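PDB 6HC6: aminopeptidase YwaD from Bacillus subtilis, which hydrolyses a range of N-terminal amino acids from peptides, releasing arginine, lysine and leucine among others, as a secreted enzyme with two zinc ions per subunit. Local coordinates for residues Ser53-Ala58 against Lys70-Leu75; Leu83-Lys88 against Glu272-Leu277; Gly266-Leu271 against Glu413-Ala418. All coordinates share one frame; numbering follows the deposited sequence.

Interaction 1 (Ser53-Ala58 against Lys70-Leu75)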
loop_
_atom_site.group_PDB
_atom_site.type_symbol
_atom_site.label_atom_id
_atom_site.label_comp_id
_atom_site.label_asym_id
_atom_site.label_seq_id
_atom_site.Cartn_x
_atom_site.Cartn_y
_atom_site.Cartn_z
ATOM N N SER A 53 -1.098 -17.770 -0.823
ATOM C CA SER A 53 -0.172 -18.625 -0.081
ATOM C C SER A 53 1.249 -18.488 -0.610
ATOM O O SER A 53 2.210 -18.407 0.163
ATOM C CB SER A 53 -0.616 -20.086 -0.161
ATOM O OG SER A 53 0.291 -20.927 0.524
ATOM N N GLN A 54 1.404 -18.507 -1.932
ATOM C CA GLN A 54 2.729 -18.330 -2.512
ATOM C C GLN A 54 3.345 -17.007 -2.079
ATOM O O GLN A 54 4.533 -16.945 -1.737
ATOM C CB GLN A 54 2.642 -18.399 -4.032
ATOM C CG GLN A 54 2.268 -19.759 -4.577
ATOM C CD GLN A 54 2.327 -19.791 -6.098
ATOM O OE1 GLN A 54 1.618 -19.048 -6.775
ATOM N NE2 GLN A 54 3.184 -20.648 -6.640
ATOM N N LEU A 55 2.554 -15.935 -2.087
ATOM C CA LEU A 55 3.104 -14.618 -1.789
ATOM C C LEU A 55 3.326 -14.415 -0.298
ATOM O O LEU A 55 4.361 -13.881 0.104
ATOM C CB LEU A 55 2.187 -13.523 -2.329
ATOM C CG LEU A 55 2.062 -13.388 -3.844
ATOM C CD1 LEU A 55 0.867 -12.533 -4.211
ATOM C CD2 LEU A 55 3.348 -12.825 -4.466
ATOM N N SER A 56 2.360 -14.807 0.540
ATOM C CA SER A 56 2.408 -14.443 1.949
ATOM C C SER A 56 2.977 -15.531 2.843
ATOM O O SER A 56 3.404 -15.220 3.961
ATOM C CB SER A 56 1.008 -14.074 2.454
ATOM O OG SER A 56 0.192 -15.224 2.519
ATOM N N GLU A 57 2.977 -16.788 2.394
ATOM C CA GLU A 57 3.546 -17.898 3.151
ATOM C C GLU A 57 4.878 -18.375 2.592
ATOM O O GLU A 57 5.870 -18.459 3.327
ATOM C CB GLU A 57 2.565 -19.074 3.183
ATOM C CG GLU A 57 1.213 -18.772 3.790
ATOM C CD GLU A 57 0.448 -20.045 4.085
ATOM O OE1 GLU A 57 0.281 -20.375 5.278
ATOM O OE2 GLU A 57 0.025 -20.720 3.119
ATOM N N ALA A 58 4.921 -18.725 1.306
ATOM C CA ALA A 58 6.172 -19.211 0.735
ATOM C C ALA A 58 7.211 -18.102 0.659
ATOM O O ALA A 58 8.408 -18.360 0.824
ATOM C CB ALA A 58 5.927 -19.816 -0.648
ATOM N N LYS A 70 11.373 -8.730 -4.943
ATOM C CA LYS A 70 11.893 -9.121 -6.251
ATOM C C LYS A 70 11.510 -10.561 -6.581
ATOM O O LYS A 70 11.124 -10.858 -7.718
ATOM C CB LYS A 70 13.408 -8.900 -6.293
ATOM C CG LYS A 70 13.727 -7.440 -6.687
ATOM C CD LYS A 70 14.917 -6.835 -5.981
ATOM C CE LYS A 70 14.860 -5.297 -6.005
ATOM N NZ LYS A 70 14.768 -4.712 -7.384
ATOM N N LYS A 71 11.588 -11.461 -5.595
ATOM C CA LYS A 71 11.133 -12.836 -5.795
ATOM C C LYS A 71 9.664 -12.865 -6.191
ATOM O O LYS A 71 9.263 -13.626 -7.083
ATOM C CB LYS A 71 11.357 -13.643 -4.512
ATOM C CG LYS A 71 11.334 -15.145 -4.674
ATOM C CD LYS A 71 12.268 -15.799 -3.666
ATOM C CE LYS A 71 12.225 -17.317 -3.757
ATOM N NZ LYS A 71 11.024 -17.870 -3.066
ATOM N N SER A 72 8.848 -12.028 -5.542
ATOM C CA SER A 72 7.429 -11.965 -5.868
ATOM C C SER A 72 7.207 -11.477 -7.290
ATOM O O SER A 72 6.310 -11.968 -7.988
ATOM C CB SER A 72 6.704 -11.041 -4.885
ATOM O OG SER A 72 6.907 -11.472 -3.566
ATOM N N ALA A 73 8.014 -10.511 -7.737
ATOM C CA ALA A 73 7.886 -10.023 -9.107
ATOM C C ALA A 73 8.163 -11.132 -10.110
ATOM O O ALA A 73 7.460 -11.257 -11.119
ATOM C CB ALA A 73 8.826 -8.839 -9.339
ATOM N N LEU A 74 9.189 -11.945 -9.849
ATOM C CA LEU A 74 9.469 -13.092 -10.708
ATOM C C LEU A 74 8.285 -14.047 -10.747
ATOM O O LEU A 74 7.946 -14.591 -11.802
ATOM C CB LEU A 74 10.715 -13.825 -10.212
ATOM C CG LEU A 74 12.051 -13.080 -10.211
ATOM C CD1 LEU A 74 13.193 -14.023 -9.797
ATOM C CD2 LEU A 74 12.323 -12.492 -11.584
ATOM N N LEU A 75 7.660 -14.288 -9.595
ATOM C CA LEU A 75 6.525 -15.203 -9.556
ATOM C C LEU A 75 5.346 -14.647 -10.342
ATOM O O LEU A 75 4.686 -15.381 -11.091
ATOM C CB LEU A 75 6.130 -15.470 -8.108
ATOM C CG LEU A 75 4.749 -16.078 -7.878
ATOM C CD1 LEU A 75 4.737 -17.537 -8.314
ATOM C CD2 LEU A 75 4.397 -15.953 -6.408
#

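Interaction 2 (Leu83-Lys88 against Glu272-Leu277). With ACT (acetate ion), chain G.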
loop_
_atom_site.group_PDB
_atom_site.type_symbol
_atom_site.label_atom_id
_atom_site.label_comp_id
_atom_site.label_asym_id
_atom_site.label_seq_id
_atom_site.Cartn_x
_atom_site.Cartn_y
_atom_site.Cartn_z
ATOM N N LEU A 83 -0.566 -17.015 -18.902
ATOM C CA LEU A 83 -1.889 -16.564 -19.305
ATOM C C LEU A 83 -1.908 -15.891 -20.673
ATOM O O LEU A 83 -2.823 -15.108 -20.950
ATOM C CB LEU A 83 -2.449 -15.607 -18.252
ATOM C CG LEU A 83 -2.505 -16.159 -16.838
ATOM C CD1 LEU A 83 -3.165 -15.160 -15.887
ATOM C CD2 LEU A 83 -3.246 -17.484 -16.843
ATOM N N LYS A 84 -0.929 -16.175 -21.532
ATOM C CA LYS A 84 -0.862 -15.601 -22.877
ATOM C C LYS A 84 -0.741 -14.079 -22.849
ATOM O O LYS A 84 -1.153 -13.400 -23.794
ATOM C CB LYS A 84 -2.070 -16.014 -23.732
ATOM C CG LYS A 84 -2.163 -17.504 -24.053
ATOM C CD LYS A 84 -3.469 -17.842 -24.776
ATOM C CE LYS A 84 -3.430 -17.460 -26.256
ATOM N NZ LYS A 84 -2.655 -18.423 -27.096
ATOM N N LEU A 85 -0.183 -13.521 -21.776
ATOM C CA LEU A 85 0.003 -12.079 -21.672
ATOM C C LEU A 85 1.390 -11.678 -22.159
ATOM O O LEU A 85 2.370 -12.396 -21.943
ATOM C CB LEU A 85 -0.180 -11.609 -20.225
ATOM C CG LEU A 85 -1.586 -11.724 -19.647
ATOM C CD1 LEU A 85 -1.590 -11.334 -18.192
ATOM C CD2 LEU A 85 -2.568 -10.872 -20.437
ATOM N N ASP A 86 1.464 -10.519 -22.815
ATOM C CA ASP A 86 2.740 -9.896 -23.154
ATOM C C ASP A 86 3.252 -9.153 -21.924
ATOM O O ASP A 86 2.684 -8.131 -21.527
ATOM C CB ASP A 86 2.566 -8.955 -24.339
ATOM C CG ASP A 86 3.869 -8.317 -24.770
ATOM O OD1 ASP A 86 4.867 -9.054 -24.913
ATOM O OD2 ASP A 86 3.894 -7.081 -24.962
ATOM N N VAL A 87 4.330 -9.649 -21.324
ATOM C CA VAL A 87 4.740 -9.245 -19.985
ATOM C C VAL A 87 6.030 -8.445 -20.063
ATOM O O VAL A 87 6.985 -8.855 -20.739
ATOM C CB VAL A 87 4.913 -10.471 -19.072
ATOM C CG1 VAL A 87 5.410 -10.055 -17.717
ATOM C CG2 VAL A 87 3.610 -11.233 -18.949
ATOM N N LYS A 88 6.066 -7.314 -19.358
ATOM C CA LYS A 88 7.288 -6.537 -19.198
ATOM C C LYS A 88 7.485 -6.238 -17.722
ATOM O O LYS A 88 6.515 -6.119 -16.968
ATOM C CB LYS A 88 7.261 -5.228 -19.998
ATOM C CG LYS A 88 6.807 -5.374 -21.458
ATOM C CD LYS A 88 7.952 -5.290 -22.454
ATOM C CE LYS A 88 7.438 -5.151 -23.894
ATOM N NZ LYS A 88 6.871 -6.432 -24.431
ATOM N N GLU A 272 -6.182 -14.011 -11.209
ATOM C CA GLU A 272 -7.239 -14.940 -11.587
ATOM C C GLU A 272 -8.207 -14.299 -12.571
ATOM O O GLU A 272 -8.720 -14.977 -13.471
ATOM C CB GLU A 272 -7.977 -15.439 -10.344
ATOM C CG GLU A 272 -9.202 -16.285 -10.643
ATOM C CD GLU A 272 -8.880 -17.631 -11.292
ATOM O OE1 GLU A 272 -7.691 -17.950 -11.528
ATOM O OE2 GLU A 272 -9.832 -18.371 -11.576
ATOM N N MET A 273 -8.455 -12.994 -12.444
ATOM C CA MET A 273 -9.280 -12.344 -13.456
ATOM C C MET A 273 -8.600 -12.392 -14.816
ATOM O O MET A 273 -9.257 -12.621 -15.840
ATOM C CB MET A 273 -9.586 -10.899 -13.064
ATOM C CG MET A 273 -10.587 -10.234 -14.009
ATOM S SD MET A 273 -10.583 -8.438 -13.823
ATOM C CE MET A 273 -10.515 -8.306 -12.007
ATOM N N ALA A 274 -7.279 -12.191 -14.845
ATOM C CA ALA A 274 -6.546 -12.312 -16.104
ATOM C C ALA A 274 -6.692 -13.710 -16.696
ATOM O O ALA A 274 -6.815 -13.867 -17.917
ATOM C CB ALA A 274 -5.076 -11.973 -15.881
ATOM N N ARG A 275 -6.672 -14.742 -15.850
ATOM C CA ARG A 275 -6.907 -16.094 -16.347
ATOM C C ARG A 275 -8.301 -16.227 -16.941
ATOM O O ARG A 275 -8.477 -16.834 -18.006
ATOM C CB ARG A 275 -6.711 -17.125 -15.232
ATOM C CG ARG A 275 -6.756 -18.562 -15.768
ATOM C CD ARG A 275 -6.912 -19.602 -14.672
ATOM N NE ARG A 275 -8.209 -19.516 -13.991
ATOM C CZ ARG A 275 -9.333 -20.077 -14.425
ATOM N NH1 ARG A 275 -9.349 -20.781 -15.559
ATOM N NH2 ARG A 275 -10.452 -19.931 -13.723
ATOM N N VAL A 276 -9.310 -15.673 -16.266
ATOM C CA VAL A 276 -10.674 -15.775 -16.777
ATOM C C VAL A 276 -10.819 -15.017 -18.092
ATOM O O VAL A 276 -11.444 -15.503 -19.040
ATOM C CB VAL A 276 -11.683 -15.262 -15.735
ATOM C CG1 VAL A 276 -13.084 -15.242 -16.356
ATOM C CG2 VAL A 276 -11.662 -16.160 -14.520
ATOM N N LEU A 277 -10.283 -13.797 -18.146
ATOM C CA LEU A 277 -10.458 -12.930 -19.304
ATOM C C LEU A 277 -9.560 -13.310 -20.469
ATOM O O LEU A 277 -9.748 -12.779 -21.572
ATOM C CB LEU A 277 -10.197 -11.481 -18.899
ATOM C CG LEU A 277 -11.182 -10.987 -17.844
ATOM C CD1 LEU A 277 -10.844 -9.574 -17.442
ATOM C CD2 LEU A 277 -12.583 -11.068 -18.414
HETATM C C ACT G . -7.337 -22.793 -17.420
HETATM O O ACT G . -7.972 -21.719 -17.586
HETATM O OXT ACT G . -7.790 -23.969 -17.305
HETATM C CH3 ACT G . -5.789 -22.664 -17.347
#

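Interaction 3 (Gly266-Leu271 against Glu413-Ala418)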
loop_
_atom_site.group_PDB
_atom_site.type_symbol
_atom_site.label_atom_id
_atom_site.label_comp_id
_atom_site.label_asym_id
_atom_site.label_seq_id
_atom_site.Cartn_x
_atom_site.Cartn_y
_atom_site.Cartn_z
ATOM N N GLY A 266 -5.522 -8.654 -3.481
ATOM C CA GLY A 266 -5.778 -7.963 -4.737
ATOM C C GLY A 266 -4.899 -8.471 -5.862
ATOM O O GLY A 266 -5.345 -8.598 -7.007
ATOM N N THR A 267 -3.629 -8.742 -5.560
ATOM C CA THR A 267 -2.738 -9.309 -6.561
ATOM C C THR A 267 -3.286 -10.631 -7.079
ATOM O O THR A 267 -3.311 -10.880 -8.294
ATOM C CB THR A 267 -1.342 -9.491 -5.965
ATOM O OG1 THR A 267 -0.830 -8.209 -5.551
ATOM C CG2 THR A 267 -0.379 -10.093 -7.006
ATOM N N SER A 268 -3.784 -11.467 -6.168
ATOM C CA SER A 268 -4.267 -12.790 -6.541
ATOM C C SER A 268 -5.565 -12.709 -7.337
ATOM O O SER A 268 -5.766 -13.480 -8.281
ATOM C CB SER A 268 -4.448 -13.637 -5.278
ATOM O OG SER A 268 -5.612 -13.246 -4.564
ATOM N N VAL A 269 -6.466 -11.791 -6.970
ATOM C CA VAL A 269 -7.717 -11.649 -7.713
ATOM C C VAL A 269 -7.450 -11.064 -9.096
ATOM O O VAL A 269 -8.083 -11.445 -10.090
ATOM C CB VAL A 269 -8.701 -10.780 -6.914
ATOM C CG1 VAL A 269 -9.950 -10.498 -7.730
ATOM C CG2 VAL A 269 -9.058 -11.465 -5.588
ATOM N N MET A 270 -6.521 -10.119 -9.176
ATOM C CA MET A 270 -6.120 -9.593 -10.475
ATOM C C MET A 270 -5.611 -10.712 -11.384
ATOM O O MET A 270 -5.976 -10.780 -12.565
ATOM C CB MET A 270 -5.057 -8.514 -10.271
ATOM C CG MET A 270 -4.514 -7.916 -11.577
ATOM S SD MET A 270 -3.080 -8.828 -12.180
ATOM C CE MET A 270 -1.811 -8.321 -11.004
ATOM N N LEU A 271 -4.775 -11.607 -10.856
ATOM C CA LEU A 271 -4.209 -12.659 -11.702
ATOM C C LEU A 271 -5.270 -13.665 -12.119
ATOM O O LEU A 271 -5.275 -14.136 -13.262
ATOM C CB LEU A 271 -3.059 -13.357 -10.973
ATOM C CG LEU A 271 -1.806 -12.505 -10.887
ATOM C CD1 LEU A 271 -0.796 -13.135 -9.928
ATOM C CD2 LEU A 271 -1.188 -12.343 -12.291
ATOM N N GLU A 413 -14.575 -17.217 0.474
ATOM C CA GLU A 413 -15.883 -16.703 0.083
ATOM C C GLU A 413 -15.806 -15.222 -0.255
ATOM O O GLU A 413 -16.484 -14.755 -1.178
ATOM C CB GLU A 413 -16.906 -16.936 1.192
ATOM C CG GLU A 413 -17.293 -18.382 1.403
ATOM C CD GLU A 413 -17.883 -18.609 2.783
ATOM O OE1 GLU A 413 -17.178 -19.174 3.650
ATOM O OE2 GLU A 413 -19.047 -18.212 2.999
ATOM N N ARG A 414 -14.993 -14.469 0.494
ATOM C CA ARG A 414 -14.808 -13.052 0.205
ATOM C C ARG A 414 -14.009 -12.846 -1.072
ATOM O O ARG A 414 -14.349 -11.979 -1.877
ATOM C CB ARG A 414 -14.119 -12.358 1.383
ATOM C CG ARG A 414 -15.015 -12.276 2.627
ATOM C CD ARG A 414 -15.725 -10.934 2.689
ATOM N NE ARG A 414 -16.735 -10.866 3.750
ATOM C CZ ARG A 414 -16.467 -10.636 5.030
ATOM N NH1 ARG A 414 -15.217 -10.473 5.433
ATOM N NH2 ARG A 414 -17.459 -10.562 5.911
ATOM N N LEU A 415 -12.941 -13.626 -1.272
ATOM C CA LEU A 415 -12.231 -13.592 -2.547
ATOM C C LEU A 415 -13.168 -13.893 -3.705
ATOM O O LEU A 415 -13.116 -13.231 -4.750
ATOM C CB LEU A 415 -11.089 -14.607 -2.547
ATOM C CG LEU A 415 -9.891 -14.286 -1.652
ATOM C CD1 LEU A 415 -8.962 -15.488 -1.575
ATOM C CD2 LEU A 415 -9.164 -13.041 -2.166
ATOM N N GLN A 416 -14.029 -14.895 -3.533
ATOM C CA GLN A 416 -14.928 -15.305 -4.603
ATOM C C GLN A 416 -15.925 -14.205 -4.939
ATOM O O GLN A 416 -16.154 -13.898 -6.114
ATOM C CB GLN A 416 -15.653 -16.592 -4.201
ATOM C CG GLN A 416 -16.554 -17.151 -5.284
ATOM C CD GLN A 416 -15.740 -17.703 -6.426
ATOM O OE1 GLN A 416 -14.799 -18.472 -6.215
ATOM N NE2 GLN A 416 -16.083 -17.303 -7.649
ATOM N N GLN A 417 -16.533 -13.603 -3.919
ATOM C CA GLN A 417 -17.548 -12.584 -4.175
ATOM C C GLN A 417 -16.924 -11.328 -4.767
ATOM O O GLN A 417 -17.467 -10.750 -5.717
ATOM C CB GLN A 417 -18.301 -12.258 -2.882
ATOM C CG GLN A 417 -19.346 -11.144 -3.021
ATOM C CD GLN A 417 -20.475 -11.480 -3.999
ATOM O OE1 GLN A 417 -20.404 -11.162 -5.193
ATOM N NE2 GLN A 417 -21.529 -12.109 -3.489
ATOM N N ALA A 418 -15.785 -10.893 -4.223
ATOM C CA ALA A 418 -15.068 -9.769 -4.817
ATOM C C ALA A 418 -14.613 -10.109 -6.232
ATOM O O ALA A 418 -14.782 -9.311 -7.159
ATOM C CB ALA A 418 -13.871 -9.380 -3.949
#

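Interaction 1 (Ser53-Ala58 against Lys70-Leu75)
Leu75 reaches across to helix 45-59 with both of its methyl groups: CD2 lies between Leu55 CD2 and Gln54 CB, while CD1 meets the carboxamide of the same glutamine. The two leucine CD2 methyls, of Leu55 and Leu75, are 3.8 Å apart. The Gln54 chain, extended beyond CG, crosses Leu75 obliquely, and its carboxamide meets the leucine by van der Waals contact, with Gln54 OE1 3.8 Å and NE2 3.9 Å from Leu75 CD1. Leu55 CD2 lies between Ser72 and Leu75 of the facing helix, 3.8 Å from Ser72 CB. With CG of Leu75 anti to its backbone N (chi1 164°), the branch is carried out to the facing helix. The serine hydroxyl turns back to Ala68 O within its own helix, which meets its polar need and presents a compact side chain to Leu55. The two helices are nearly antiparallel: the axes of the two segments run at 157° and come within 10.7 Å of each other. Behind Leu55 stands Thr267 of helix 260-277, and on the far side of helix 67-82 Ala73 packs on Gln228 and Ile230 of strand 226-234.

Interaction 2 (Leu83-Lys88 against Glu272-Leu277)
The turn that leads from helix 67-82 into edge strand 86-93 of the eight-stranded mixed sheet is pinned here against the C-terminal end of helix 260-277, in the alpha/beta zinc-peptidase domain and away from the metal site. Leu83 lays its two methyls on one side of the helix: CD1 is 3.7 Å from Ala274 CB and 3.5 Å from the backbone N of Arg275, and Leu83 CD2 is 3.8 Å from Arg275 CG, on the arginine's methylenes. Leu85 adds a looser contact, its CD1 4.2 Å from Ala274 CB, and the small alanine thus meets two leucines. Phe288 of strand 285-291 touches both Leu85 and Ala274 and belongs to the same apolar cluster. Beyond CG the arginine bends at chi3 (66°) and carries its charge away from Leu83. It takes Glu272 side-on: Arg275 NE is 3.0 Å from Glu272 OE1, and Arg275 NH2 is 2.7 Å from Glu272 OE2. Both oxygens lie almost in the guanidinium plane, but the carboxylate is tilted, met about 30° out of its own plane. Arg275 NH1 also bonds to an acetate, probably from the crystallisation liquor. Glu272 OE2 further takes the backbone N of Lys44, and OE1 bonds to His47 ND1. Arg275 thus does two jobs: its methylenes give Leu83 an apolar surface, while a two-pronged salt bridge fixes the guanidinium's rotation, and the surrounding donors probably help to keep the buried glutamate charged.

Interaction 3 (Gly266-Leu271 against Glu413-Ala418)
Leu415 meets Val269 methyl to methyl, the one close apolar contact between helices 412-430 and 260-277 in these segments. Near the start of segment 413-418, Arg414 has its polar end engaged elsewhere, on the carbonyl oxygens of Thr327, Trp329 and Glu330, as does Gln416 two residues on, which bonds to Phe43 O and Ala45 N near the start of the modelled chain. Leu415 lies between them. Its CG is anti to the carbonyl carbon (chi1 -70°), and this brings Leu415 CD2 forward to 3.8 Å from Val269 CG2, the two side chains meeting askew rather than end-on. The same Leu415 CD2 stands 4.3 Å from Ser268 OG, a hydroxyl already engaged by Ser265 O one turn back. Ala418, one turn after Leu415, faces helix 260-277 again, but its CB stays 5.5 Å from the nearest atom of segment 266-271 and packs on Trp388 of strand 382-389. Around this buried seam, Ile52 of helix 45-59 touches both Leu415 and Ser268, and Phe43 and Val325 cover Val269.

How the interactions relate
Helix 260-277 runs through the set: interactions 2 and 3 both use it and touch where Leu83 CD1 lies 3.5 Å from Leu271 O, and interaction 1 reaches it where Leu55 CD1 packs on Thr267 CG2. Interaction 3 is wholly buried and rests on a single methyl pair. Interactions 1 and 2 are partly buried and add polar residues to their leucines, in interaction 1 a glutamine carboxamide and a serine, in interaction 2 the methylenes of an arginine. Among the side chains that touch across a contact, only interaction 2, farthest from the chain centre, has a charged one. Helix 67-82 and strand 86-93 follow each other, joined by a short turn. Interactions 1 and 3 lie about 10 to 12 Å from zinc-site side chains, interaction 2 away from them.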